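PDB 3LEW: SusD-like carbohydrate binding protein from Bacteroides vulgatus, which probably binds carbohydrate at the outer membrane, as a SusD-family protein thought to take part in nutrient uptake. Local coordinates for residues L409-R421 with A460-I472. Sequence-based numbering, arbitrary orientation.
Sequences LIDIIRNQQTVVR and AFCPNSKYYLYRI
A Schellman-capped helix end, helix 408-414 closing at Gln-416, and the extended chain that leaves it pack against the loop 460-472, with the ring of Tyr-468 set between Ile-412 and Ser-465. CG2 of Ile-412 lies over one ring face as a CH-pi contact, 3.8 Å from the centroid, and Ser-465 CB of the same loop as the tyrosine covers the opposite face. With its CG anti to the carbonyl carbon (chi1 -61°), Tyr-468 carries its hydroxyl to the chain beyond the helix, where OH accepts a nearly straight hydrogen bond from Val-419 N (3.2 Å, 177°) and gives a weak one to Cys-462 O. Val-419 CG2 touches Tyr-468 CE1 (3.7 Å) near this hydroxyl end. A phenylalanine here would probably leave Val-419 N without its acceptor and remove the weak tie to Cys-462 O. At the other end of the residue, the methyls of Leu-409 and Ile-413 crowd round the carbonyl; Tyr-468 O is buried there without a hydrogen-bonding partner. Leu-409 CD2 also meets the edge of the Tyr-470 ring, whose hydroxyl bonds to Asn-52 of helix 46-54. Within the SusD family region, which holds both segments, the contact joins the end of helix 408-414 to the loop between strand 440-448 and helix 474-479. Two ordered waters bridge the helix end: one donates to Ile-412 O and Gln-417 O and accepts from Asn-464 N, the other links Ile-413 O to Asn-464 OD1. Asn-464 ND2 completes this polar patch with a straight bond to Gln-416 OE1 (2.9 Å), the two amide planes turned 35° apart. Further along, in the conformer modelled here, Val-419 CG1 sits over the centre of the Phe-461 ring, 3.8 Å from the centroid. Arg-421 runs its aliphatic part past Phe-461 CE2, while its guanidinium reaches Gly-56 O and Asn-71 O.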
ATOM      1  N   LEU A 409      -6.360  -4.161  -2.881  1.00 14.57           N
ATOM      2  CA  LEU A 409      -7.705  -3.812  -2.355  1.00 13.51           C
ATOM      3  C   LEU A 409      -8.024  -2.360  -2.630  1.00 13.73           C
ATOM      4  O   LEU A 409      -9.170  -2.003  -2.857  1.00 13.69           O
ATOM      5  CB  LEU A 409      -7.764  -4.053  -0.855  1.00 14.47           C
ATOM      6  CG  LEU A 409      -9.092  -3.728  -0.134  1.00 12.92           C
ATOM      7  CD1 LEU A 409     -10.246  -4.686  -0.569  1.00 13.66           C
ATOM      8  CD2 LEU A 409      -8.873  -3.778   1.419  1.00 14.44           C
ATOM      9  N   ILE A 410      -7.005  -1.498  -2.568  1.00 13.79           N
ATOM     10  CA  ILE A 410      -7.228  -0.051  -2.749  1.00 13.74           C
ATOM     11  C   ILE A 410      -7.744   0.239  -4.144  1.00 13.84           C
ATOM     12  O   ILE A 410      -8.689   0.989  -4.335  1.00 12.83           O
ATOM     13  CB  ILE A 410      -5.893   0.744  -2.542  1.00 14.94           C
ATOM     14  CG1 ILE A 410      -5.337   0.495  -1.121  1.00 16.81           C
ATOM     15  CG2 ILE A 410      -6.075   2.218  -2.949  1.00 15.08           C
ATOM     16  CD1 ILE A 410      -6.288   0.765   0.019  1.00 17.00           C
ATOM     17  N   ASP A 411      -7.224  -0.494  -5.109  1.00 14.01           N
ATOM     18  CA  ASP A 411      -7.684  -0.400  -6.498  1.00 13.05           C
ATOM     19  C   ASP A 411      -9.060  -1.001  -6.700  1.00 14.26           C
ATOM     20  O   ASP A 411      -9.877  -0.419  -7.397  1.00 15.72           O
ATOM     21  CB  ASP A 411      -6.702  -1.049  -7.444  1.00 13.35           C
ATOM     22  CG  ASP A 411      -5.435  -0.222  -7.642  1.00 16.93           C
ATOM     23  OD1 ASP A 411      -5.342   0.977  -7.229  1.00 16.79           O
ATOM     24  OD2 ASP A 411      -4.480  -0.790  -8.225  1.00 18.33           O
ATOM     25  N   ILE A 412      -9.327  -2.158  -6.077  1.00 13.80           N
ATOM     26  CA  ILE A 412     -10.650  -2.804  -6.126  1.00 13.77           C
ATOM     27  C   ILE A 412     -11.748  -1.836  -5.625  1.00 14.00           C
ATOM     28  O   ILE A 412     -12.819  -1.665  -6.247  1.00 14.67           O
ATOM     29  CB  ILE A 412     -10.616  -4.134  -5.323  1.00 14.15           C
ATOM     30  CG1 ILE A 412      -9.892  -5.185  -6.196  1.00 16.14           C
ATOM     31  CG2 ILE A 412     -12.048  -4.646  -4.951  1.00 15.95           C
ATOM     32  CD1 ILE A 412      -9.457  -6.452  -5.469  1.00 20.29           C
ATOM     33  N   ILE A 413     -11.467  -1.202  -4.518  1.00 13.75           N
ATOM     34  CA  ILE A 413     -12.379  -0.210  -3.901  1.00 14.14           C
ATOM     35  C   ILE A 413     -12.542   1.016  -4.824  1.00 14.43           C
ATOM     36  O   ILE A 413     -13.643   1.315  -5.264  1.00 13.21           O
ATOM     37  CB  ILE A 413     -11.908   0.232  -2.534  1.00 14.46           C
ATOM     38  CG1 ILE A 413     -12.066  -0.886  -1.481  1.00 13.75           C
ATOM     39  CG2 ILE A 413     -12.714   1.410  -2.028  1.00 14.00           C
ATOM     40  CD1 ILE A 413     -11.407  -0.598  -0.078  1.00 14.50           C
ATOM     41  N   ARG A 414     -11.447   1.703  -5.129  1.00 13.69           N
ATOM     42  CA  ARG A 414     -11.591   2.988  -5.846  1.00 13.71           C
ATOM     43  C   ARG A 414     -12.129   2.840  -7.265  1.00 13.78           C
ATOM     44  O   ARG A 414     -12.814   3.719  -7.773  1.00 14.77           O
ATOM     45  CB  ARG A 414     -10.288   3.760  -5.824  1.00 11.95           C
ATOM     46  CG  ARG A 414      -9.224   3.226  -6.793  1.00 12.59           C
ATOM     47  CD  ARG A 414      -7.891   3.913  -6.613  1.00 13.53           C
ATOM     48  NE  ARG A 414      -6.938   3.337  -7.552  1.00 13.93           N
ATOM     49  CZ  ARG A 414      -6.806   3.720  -8.823  1.00 14.19           C
ATOM     50  NH1 ARG A 414      -7.476   4.734  -9.297  1.00 14.60           N
ATOM     51  NH2 ARG A 414      -5.961   3.068  -9.621  1.00 16.11           N
ATOM     52  N   ASN A 415     -11.857   1.718  -7.913  1.00 13.51           N
ATOM     53  CA  ASN A 415     -12.325   1.497  -9.292  1.00 14.50           C
ATOM     54  C   ASN A 415     -13.687   0.770  -9.375  1.00 14.87           C
ATOM     55  O   ASN A 415     -14.189   0.512 -10.472  1.00 15.12           O
ATOM     56  CB  ASN A 415     -11.283   0.701 -10.076  1.00 14.57           C
ATOM     57  CG  ASN A 415      -9.947   1.415 -10.184  1.00 16.61           C
ATOM     58  OD1 ASN A 415      -9.881   2.630 -10.171  1.00 19.95           O
ATOM     59  ND2 ASN A 415      -8.884   0.639 -10.374  1.00 17.65           N
ATOM     60  N   GLN A 416     -14.249   0.400  -8.220  1.00 15.35           N
ATOM     61  CA  GLN A 416     -15.507  -0.378  -8.156  1.00 16.20           C
ATOM     62  C   GLN A 416     -15.381  -1.668  -8.958  1.00 17.05           C
ATOM     63  O   GLN A 416     -16.284  -2.065  -9.702  1.00 17.39           O
ATOM     64  CB  GLN A 416     -16.722   0.451  -8.567  1.00 15.84           C
ATOM     65  CG  GLN A 416     -16.957   1.640  -7.665  1.00 16.35           C
ATOM     66  CD  GLN A 416     -18.228   2.363  -7.987  1.00 15.67           C
ATOM     67  OE1 GLN A 416     -19.350   1.798  -7.874  1.00 16.30           O
ATOM     68  NE2 GLN A 416     -18.092   3.600  -8.427  1.00 16.34           N
ATOM     69  N   GLN A 417     -14.249  -2.341  -8.778  1.00 16.86           N
ATOM     70  CA  GLN A 417     -14.015  -3.581  -9.464  1.00 17.22           C
ATOM     71  C   GLN A 417     -14.356  -4.741  -8.571  1.00 17.19           C
ATOM     72  O   GLN A 417     -14.664  -4.552  -7.394  1.00 18.67           O
ATOM     73  CB  GLN A 417     -12.559  -3.633  -9.941  1.00 18.70           C
ATOM     74  CG  GLN A 417     -12.307  -2.761 -11.169  1.00 20.32           C
ATOM     75  CD  GLN A 417     -10.872  -2.860 -11.596  1.00 27.43           C
ATOM     76  OE1 GLN A 417      -9.974  -2.365 -10.905  1.00 29.39           O
ATOM     77  NE2 GLN A 417     -10.631  -3.536 -12.724  1.00 30.27           N
ATOM     78  N   THR A 418     -14.367  -5.948  -9.149  1.00 16.89           N
ATOM     79  CA  THR A 418     -14.526  -7.139  -8.335  0.50 15.90           C
ATOM     80  C   THR A 418     -13.240  -7.931  -8.257  1.00 17.01           C
ATOM     81  O   THR A 418     -12.425  -7.955  -9.174  1.00 17.63           O
ATOM     82  CB  THR A 418     -15.654  -8.043  -8.817  0.50 16.11           C
ATOM     83  OG1 THR A 418     -15.869  -9.085  -7.842  0.50 14.55           O
ATOM     84  CG2 THR A 418     -15.362  -8.642 -10.231  0.50 12.49           C
ATOM     85  N   VAL A 419     -13.022  -8.561  -7.107  1.00 16.78           N
ATOM     86  CA  VAL A 419     -12.000  -9.590  -6.942  0.50 15.80           C
ATOM     87  C   VAL A 419     -12.298 -10.709  -7.913  1.00 15.92           C
ATOM     88  O   VAL A 419     -13.456 -11.082  -8.069  1.00 16.08           O
ATOM     89  CB  VAL A 419     -12.055 -10.179  -5.511  0.50 15.82           C
ATOM     90  CG1 VAL A 419     -11.278 -11.535  -5.410  0.50 15.85           C
ATOM     91  CG2 VAL A 419     -11.533  -9.162  -4.535  0.50 14.09           C
ATOM     92  N   VAL A 420     -11.281 -11.263  -8.559  1.00 15.83           N
ATOM     93  CA  VAL A 420     -11.465 -12.368  -9.498  1.00 16.35           C
ATOM     94  C   VAL A 420     -10.444 -13.453  -9.126  1.00 16.96           C
ATOM     95  O   VAL A 420      -9.241 -13.171  -8.976  1.00 16.43           O
ATOM     96  CB  VAL A 420     -11.218 -11.936 -10.984  1.00 16.29           C
ATOM     97  CG1 VAL A 420     -11.325 -13.147 -11.936  1.00 16.64           C
ATOM     98  CG2 VAL A 420     -12.223 -10.859 -11.396  1.00 18.06           C
ATOM     99  N   ARG A 421     -10.940 -14.670  -8.948  1.00 15.39           N
ATOM    100  CA  ARG A 421     -10.100 -15.817  -8.549  1.00 15.51           C
ATOM    101  C   ARG A 421     -10.573 -17.106  -9.189  1.00 14.92           C
ATOM    102  O   ARG A 421     -11.635 -17.645  -8.833  1.00 15.03           O
ATOM    103  CB  ARG A 421     -10.121 -16.011  -7.033  1.00 15.69           C
ATOM    104  CG  ARG A 421      -9.472 -14.833  -6.265  1.00 13.74           C
ATOM    105  CD  ARG A 421      -9.424 -15.093  -4.813  1.00 12.46           C
ATOM    106  NE  ARG A 421      -8.839 -13.958  -4.079  1.00 14.57           N
ATOM    107  CZ  ARG A 421      -8.802 -13.905  -2.757  1.00 14.57           C
ATOM    108  NH1 ARG A 421      -9.353 -14.885  -2.041  1.00 15.09           N
ATOM    109  NH2 ARG A 421      -8.252 -12.865  -2.133  1.00 15.19           N
ATOM    110  N   ALA A 460     -21.028 -14.615  -4.037  1.00 17.17           N
ATOM    111  CA  ALA A 460     -20.093 -14.441  -5.137  1.00 16.41           C
ATOM    112  C   ALA A 460     -19.361 -13.108  -4.973  1.00 15.40           C
ATOM    113  O   ALA A 460     -19.909 -12.115  -4.495  1.00 14.15           O
ATOM    114  CB  ALA A 460     -20.823 -14.459  -6.487  1.00 16.96           C
ATOM    115  N   PHE A 461     -18.126 -13.069  -5.429  1.00 13.61           N
ATOM    116  CA  PHE A 461     -17.370 -11.828  -5.399  1.00 14.19           C
ATOM    117  C   PHE A 461     -18.085 -10.825  -6.294  1.00 14.56           C
ATOM    118  O   PHE A 461     -18.606 -11.185  -7.341  1.00 14.59           O
ATOM    119  CB  PHE A 461     -15.991 -12.031  -5.994  1.00 14.21           C
ATOM    120  CG  PHE A 461     -15.085 -12.899  -5.181  1.00 15.34           C
ATOM    121  CD1 PHE A 461     -15.032 -12.798  -3.802  1.00 15.49           C
ATOM    122  CD2 PHE A 461     -14.242 -13.821  -5.828  1.00 14.49           C
ATOM    123  CE1 PHE A 461     -14.152 -13.583  -3.047  1.00 15.54           C
ATOM    124  CE2 PHE A 461     -13.375 -14.599  -5.072  1.00 14.96           C
ATOM    125  CZ  PHE A 461     -13.325 -14.469  -3.694  1.00 15.88           C
ATOM    126  N   CYS A 462     -18.163  -9.592  -5.839  1.00 14.62           N
ATOM    127  CA  CYS A 462     -18.844  -8.540  -6.589  1.00 14.79           C
ATOM    128  C   CYS A 462     -18.199  -7.196  -6.231  1.00 15.32           C
ATOM    129  O   CYS A 462     -17.434  -7.094  -5.264  1.00 14.66           O
ATOM    130  CB  CYS A 462     -20.334  -8.532  -6.220  1.00 15.30           C
ATOM    131  SG  CYS A 462     -20.718  -8.093  -4.537  1.00 19.83           S
ATOM    132  N   PRO A 463     -18.465  -6.151  -7.036  1.00 15.82           N
ATOM    133  CA  PRO A 463     -18.021  -4.840  -6.619  1.00 16.44           C
ATOM    134  C   PRO A 463     -18.731  -4.335  -5.355  1.00 15.14           C
ATOM    135  O   PRO A 463     -19.850  -4.721  -5.025  1.00 16.27           O
ATOM    136  CB  PRO A 463     -18.389  -3.933  -7.825  1.00 17.18           C
ATOM    137  CG  PRO A 463     -18.667  -4.867  -8.947  1.00 19.05           C
ATOM    138  CD  PRO A 463     -19.163  -6.116  -8.338  1.00 18.02           C
ATOM    139  N   ASN A 464     -18.041  -3.465  -4.638  1.00 14.39           N
ATOM    140  CA  ASN A 464     -18.652  -2.724  -3.553  1.00 15.12           C
ATOM    141  C   ASN A 464     -19.221  -3.626  -2.456  1.00 15.08           C
ATOM    142  O   ASN A 464     -20.318  -3.387  -1.916  1.00 14.67           O
ATOM    143  CB  ASN A 464     -19.717  -1.783  -4.089  1.00 15.24           C
ATOM    144  CG  ASN A 464     -19.176  -0.724  -5.051  1.00 15.93           C
ATOM    145  OD1 ASN A 464     -18.040  -0.251  -4.931  1.00 16.55           O
ATOM    146  ND2 ASN A 464     -20.015  -0.336  -6.016  1.00 15.70           N
ATOM    147  N   SER A 465     -18.482  -4.668  -2.127  1.00 14.20           N
ATOM    148  CA  SER A 465     -18.870  -5.583  -1.039  1.00 15.24           C
ATOM    149  C   SER A 465     -18.469  -5.044   0.315  1.00 15.18           C
ATOM    150  O   SER A 465     -17.369  -4.517   0.466  1.00 14.88           O
ATOM    151  CB  SER A 465     -18.180  -6.944  -1.253  1.00 15.48           C
ATOM    152  OG  SER A 465     -18.391  -7.839  -0.160  1.00 15.13           O
ATOM    153  N   LYS A 466     -19.320  -5.291   1.316  1.00 15.82           N
ATOM    154  CA  LYS A 466     -18.963  -5.054   2.717  1.00 16.33           C
ATOM    155  C   LYS A 466     -17.651  -5.702   3.113  1.00 15.29           C
ATOM    156  O   LYS A 466     -16.972  -5.211   3.988  1.00 15.45           O
ATOM    157  CB  LYS A 466     -20.089  -5.546   3.665  1.00 16.51           C
ATOM    158  CG  LYS A 466     -20.231  -7.040   3.805  1.00 17.59           C
ATOM    159  CD  LYS A 466     -21.553  -7.413   4.522  1.00 18.49           C
ATOM    160  CE  LYS A 466     -21.624  -8.914   4.808  1.00 21.27           C
ATOM    161  NZ  LYS A 466     -22.938  -9.357   5.427  1.00 21.80           N
ATOM    162  N   TYR A 467     -17.289  -6.805   2.468  1.00 13.75           N
ATOM    163  CA  TYR A 467     -16.063  -7.503   2.828  1.00 14.40           C
ATOM    164  C   TYR A 467     -14.771  -6.761   2.436  1.00 14.55           C
ATOM    165  O   TYR A 467     -13.681  -7.148   2.865  1.00 15.54           O
ATOM    166  CB  TYR A 467     -16.070  -8.930   2.269  1.00 14.03           C
ATOM    167  CG  TYR A 467     -17.093  -9.818   2.930  1.00 15.19           C
ATOM    168  CD1 TYR A 467     -16.859 -10.335   4.206  1.00 15.76           C
ATOM    169  CD2 TYR A 467     -18.303 -10.167   2.284  1.00 15.69           C
ATOM    170  CE1 TYR A 467     -17.792 -11.141   4.840  1.00 16.38           C
ATOM    171  CE2 TYR A 467     -19.232 -10.977   2.912  1.00 15.98           C
ATOM    172  CZ  TYR A 467     -18.972 -11.456   4.192  1.00 16.25           C
ATOM    173  OH  TYR A 467     -19.848 -12.303   4.816  1.00 17.33           O
ATOM    174  N   TYR A 468     -14.894  -5.713   1.612  1.00 13.91           N
ATOM    175  CA  TYR A 468     -13.733  -4.947   1.187  1.00 13.33           C
ATOM    176  C   TYR A 468     -13.317  -3.857   2.168  1.00 13.90           C
ATOM    177  O   TYR A 468     -12.212  -3.395   2.087  1.00 15.10           O
ATOM    178  CB  TYR A 468     -13.983  -4.294  -0.171  1.00 12.25           C
ATOM    179  CG  TYR A 468     -14.258  -5.231  -1.334  1.00 12.42           C
ATOM    180  CD1 TYR A 468     -13.704  -6.521  -1.385  1.00 13.98           C
ATOM    181  CD2 TYR A 468     -14.936  -4.777  -2.469  1.00 13.03           C
ATOM    182  CE1 TYR A 468     -13.950  -7.360  -2.459  1.00 14.76           C
ATOM    183  CE2 TYR A 468     -15.222  -5.640  -3.561  1.00 14.53           C
ATOM    184  CZ  TYR A 468     -14.674  -6.917  -3.568  1.00 13.81           C
ATOM    185  OH  TYR A 468     -14.901  -7.788  -4.638  1.00 16.03           O
ATOM    186  N   LEU A 469     -14.226  -3.383   3.023  1.00 13.38           N
ATOM    187  CA  LEU A 469     -13.891  -2.162   3.788  1.00 12.82           C
ATOM    188  C   LEU A 469     -13.292  -2.374   5.157  1.00 12.87           C
ATOM    189  O   LEU A 469     -13.732  -3.268   5.922  1.00 13.51           O
ATOM    190  CB  LEU A 469     -15.117  -1.270   3.926  1.00 12.37           C
ATOM    191  CG  LEU A 469     -15.818  -0.816   2.664  1.00 14.51           C
ATOM    192  CD1 LEU A 469     -17.006   0.154   3.072  1.00 14.36           C
ATOM    193  CD2 LEU A 469     -14.846  -0.165   1.737  1.00 12.44           C
ATOM    194  N   TYR A 470     -12.319  -1.528   5.503  1.00 12.70           N
ATOM    195  CA  TYR A 470     -11.890  -1.429   6.906  1.00 12.79           C
ATOM    196  C   TYR A 470     -13.041  -0.769   7.687  1.00 12.79           C
ATOM    197  O   TYR A 470     -13.892  -0.068   7.096  1.00 13.56           O
ATOM    198  CB  TYR A 470     -10.630  -0.604   7.060  1.00 12.25           C
ATOM    199  CG  TYR A 470      -9.329  -1.282   6.604  1.00 13.53           C
ATOM    200  CD1 TYR A 470      -9.128  -1.676   5.288  1.00 14.69           C
ATOM    201  CD2 TYR A 470      -8.266  -1.398   7.487  1.00 17.30           C
ATOM    202  CE1 TYR A 470      -7.871  -2.241   4.852  1.00 14.68           C
ATOM    203  CE2 TYR A 470      -7.052  -1.957   7.086  1.00 19.26           C
ATOM    204  CZ  TYR A 470      -6.869  -2.386   5.777  1.00 20.02           C
ATOM    205  OH  TYR A 470      -5.618  -2.899   5.428  1.00 20.18           O
ATOM    206  N   ARG A 471     -13.131  -1.094   8.964  1.00 12.47           N
ATOM    207  CA  ARG A 471     -14.234  -0.683   9.834  1.00 12.19           C
ATOM    208  C   ARG A 471     -13.808   0.121  11.048  1.00 13.07           C
ATOM    209  O   ARG A 471     -12.842  -0.162  11.727  1.00 13.33           O
ATOM    210  CB  ARG A 471     -14.960  -1.942  10.315  1.00 12.42           C
ATOM    211  CG  ARG A 471     -15.495  -2.781   9.157  1.00 14.04           C
ATOM    212  CD  ARG A 471     -16.292  -3.974   9.635  1.00 14.06           C
ATOM    213  NE  ARG A 471     -17.524  -3.576  10.315  1.00 15.12           N
ATOM    214  CZ  ARG A 471     -18.466  -4.410  10.736  1.00 16.03           C
ATOM    215  NH1 ARG A 471     -18.334  -5.728  10.569  1.00 14.36           N
ATOM    216  NH2 ARG A 471     -19.568  -3.919  11.336  1.00 15.30           N
ATOM    217  N   ILE A 472     -14.591   1.145  11.352  1.00 12.80           N
ATOM    218  CA  ILE A 472     -14.465   1.838  12.623  1.00 12.16           C
ATOM    219  C   ILE A 472     -14.553   0.779  13.732  1.00 13.18           C
ATOM    220  O   ILE A 472     -15.376  -0.177  13.667  1.00 14.57           O
ATOM    221  CB  ILE A 472     -15.555   2.917  12.755  1.00 13.18           C
ATOM    222  CG1 ILE A 472     -15.393   3.967  11.640  1.00 13.69           C
ATOM    223  CG2 ILE A 472     -15.520   3.517  14.139  1.00 13.05           C
ATOM    224  CD1 ILE A 472     -16.582   4.890  11.377  1.00 14.39           C
TER
HETATM  225  O   HOH W   1     -15.403  -2.657  -5.573  1.00 14.44           O
HETATM  226  O   HOH W   2     -15.952   1.090  -3.864  1.00 15.46           O